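Local coordinates for YaeQ family protein (Pseudomonas syringae pv. tomato, PDB 2OT9), which is of unknown function but belongs to the YaeQ family, probably distant relatives of the PDDEXK nucleases, at residues L14-R19 against V152-G157. Residues are numbered along the deposited sequence; the frame is centred on the assembly and turned at random.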
loop_
_atom_site.group_PDB
_atom_site.type_symbol
_atom_site.label_atom_id
_atom_site.label_comp_id
_atom_site.label_asym_id
_atom_site.label_seq_id
_atom_site.Cartn_x
_atom_site.Cartn_y
_atom_site.Cartn_z
ATOM N N LEU A 14 -8.583 12.391 4.484
ATOM C CA LEU A 14 -8.053 11.486 5.504
ATOM C C LEU A 14 -8.280 12.015 6.915
ATOM O O LEU A 14 -7.923 13.166 7.219
ATOM C CB LEU A 14 -6.552 11.273 5.246
ATOM C CG LEU A 14 -5.734 10.414 6.225
ATOM C CD1 LEU A 14 -6.246 8.962 6.280
ATOM C CD2 LEU A 14 -4.254 10.482 5.855
ATOM N N THR A 15 -8.903 11.186 7.758
ATOM C CA THR A 15 -9.122 11.473 9.183
ATOM C C THR A 15 -8.527 10.300 9.966
ATOM O O THR A 15 -9.201 9.282 10.216
ATOM C CB THR A 15 -10.635 11.608 9.528
ATOM O OG1 THR A 15 -11.206 12.692 8.783
ATOM C CG2 THR A 15 -10.825 11.894 10.988
ATOM N N ASP A 16 -7.254 10.430 10.312
ATOM C CA ASP A 16 -6.536 9.353 10.972
ATOM C C ASP A 16 -6.472 9.689 12.452
ATOM O O ASP A 16 -5.657 10.503 12.894
ATOM C CB ASP A 16 -5.153 9.178 10.332
ATOM C CG ASP A 16 -4.288 8.137 11.028
ATOM O OD1 ASP A 16 -4.606 7.676 12.150
ATOM O OD2 ASP A 16 -3.252 7.780 10.429
ATOM N N LEU A 17 -7.369 9.072 13.212
ATOM C CA LEU A 17 -7.499 9.369 14.631
ATOM C C LEU A 17 -6.389 8.745 15.462
ATOM O O LEU A 17 -6.140 9.177 16.569
ATOM C CB LEU A 17 -8.863 8.910 15.140
ATOM C CG LEU A 17 -10.053 9.543 14.423
ATOM C CD1 LEU A 17 -11.317 8.960 14.966
ATOM C CD2 LEU A 17 -10.059 11.072 14.555
ATOM N N ASP A 18 -5.734 7.727 14.923
ATOM C CA ASP A 18 -4.620 7.071 15.615
ATOM C C ASP A 18 -3.358 7.933 15.614
ATOM O O ASP A 18 -2.617 7.948 16.597
ATOM C CB ASP A 18 -4.327 5.714 14.975
ATOM C CG ASP A 18 -5.421 4.690 15.242
ATOM O OD1 ASP A 18 -6.280 4.941 16.124
ATOM O OD2 ASP A 18 -5.421 3.634 14.567
ATOM N N ARG A 19 -3.134 8.672 14.528
ATOM C CA ARG A 19 -1.936 9.506 14.398
ATOM C C ARG A 19 -2.206 11.000 14.515
ATOM O O ARG A 19 -1.270 11.787 14.600
ATOM C CB ARG A 19 -1.219 9.212 13.083
ATOM C CG ARG A 19 -0.538 7.862 13.084
ATOM C CD ARG A 19 0.014 7.542 11.731
ATOM N NE ARG A 19 0.956 6.439 11.833
ATOM C CZ ARG A 19 1.858 6.137 10.909
ATOM N NH1 ARG A 19 1.941 6.865 9.797
ATOM N NH2 ARG A 19 2.690 5.119 11.115
ATOM N N VAL A 152 -11.475 8.488 4.132
ATOM C CA VAL A 152 -10.860 7.440 4.939
ATOM C C VAL A 152 -10.768 7.868 6.401
ATOM O O VAL A 152 -10.249 8.952 6.714
ATOM C CB VAL A 152 -9.454 7.068 4.409
ATOM C CG1 VAL A 152 -8.726 6.097 5.367
ATOM C CG2 VAL A 152 -9.550 6.448 2.999
HETATM N N MSE A 153 -11.299 7.026 7.286
HETATM C CA MSE A 153 -11.109 7.199 8.716
HETATM C C MSE A 153 -10.301 6.016 9.235
HETATM O O MSE A 153 -10.600 4.851 8.917
HETATM C CB MSE A 153 -12.439 7.313 9.456
HETATM C CG MSE A 153 -12.283 7.327 10.997
HETATM SE SE MSE A 153 -13.925 7.763 11.922
HETATM C CE MSE A 153 -13.905 9.661 11.578
ATOM N N ILE A 154 -9.265 6.317 10.010
ATOM C CA ILE A 154 -8.439 5.275 10.632
ATOM C C ILE A 154 -8.608 5.377 12.148
ATOM O O ILE A 154 -8.287 6.415 12.769
ATOM C CB ILE A 154 -6.950 5.396 10.197
ATOM C CG1 ILE A 154 -6.845 5.359 8.655
ATOM C CG2 ILE A 154 -6.082 4.293 10.852
ATOM C CD1 ILE A 154 -5.420 5.522 8.101
ATOM N N SER A 155 -9.138 4.308 12.735
ATOM C CA SER A 155 -9.426 4.278 14.160
ATOM C C SER A 155 -9.091 2.911 14.761
ATOM O O SER A 155 -9.553 1.874 14.274
ATOM C CB SER A 155 -10.902 4.631 14.385
ATOM O OG SER A 155 -11.221 4.627 15.766
ATOM N N GLU A 156 -8.275 2.916 15.814
ATOM C CA GLU A 156 -7.842 1.679 16.471
ATOM C C GLU A 156 -7.296 0.641 15.475
ATOM O O GLU A 156 -7.583 -0.562 15.582
ATOM C CB GLU A 156 -8.982 1.110 17.336
ATOM C CG GLU A 156 -9.481 2.107 18.394
ATOM C CD GLU A 156 -10.513 1.535 19.364
ATOM O OE1 GLU A 156 -10.859 0.338 19.253
ATOM O OE2 GLU A 156 -10.972 2.294 20.252
ATOM N N GLY A 157 -6.527 1.113 14.492
ATOM C CA GLY A 157 -5.898 0.225 13.518
ATOM C C GLY A 157 -6.789 -0.214 12.362
ATOM O O GLY A 157 -6.298 -0.836 11.406
HETATM O O HOH W 1 -12.117 11.624 6.393
#
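Leu-14 meets Val-152 and Ile-154 through one methyl, CD1, which lies 3.9 Å from Val-152 CG1 and about as close to Ile-154 CD1. These contacts lie on the face of the sheet that also carries Asp-16. In this mixed sheet strand 6-16 lies between 21-31, antiparallel to it, and 147-155, parallel to it (5° between the local axes). Thr-15 makes the first two of the three backbone bonds across the segments. Its N donates to Val-152 O (2.8 Å), and its O accepts from Ile-154 N, a donor tilted out of the carbonyl plane. A water joins Thr-15 OG1 to Val-152 O, to which it donates, giving that carbonyl a second partner. On the other face Thr-15 CG2 sits alongside the CE methyl of selenomethionine Met-153. Asp-16 lays its carboxylate against Ile-154, with CG 3.9 Å from Ile-154 CB. Trans about CA-CB (chi1 176°), this side chain keeps OD1 close to the following turn, where it accepts from Arg-19 N from above the carboxylate plane in an Asx motif and, weakly, from Asp-18 N; OD2 forms a salt bridge with Arg-179. Leu-17 N extends the ladder to Ile-154 O (2.8 Å), and Leu-17 CD1 lies 4.2 Å from Met-153 SE. Beyond the strand, Asp-18 OD1 takes the N-H of Glu-156 (2.9 Å) and its OD2 that of Gly-157 (2.8 Å), each through a syn lone pair. Positive phi at both residues fits a type I' turn between strands 147-155 and 158-163, which presents both amides to one carboxylate and limits its rotation. Asp-18 alone carries the polar pairing past the last backbone rung, while Asp-16 braces the turn from which it reaches; the paired N-H donors would probably stabilise Asp-18 in its ionised form.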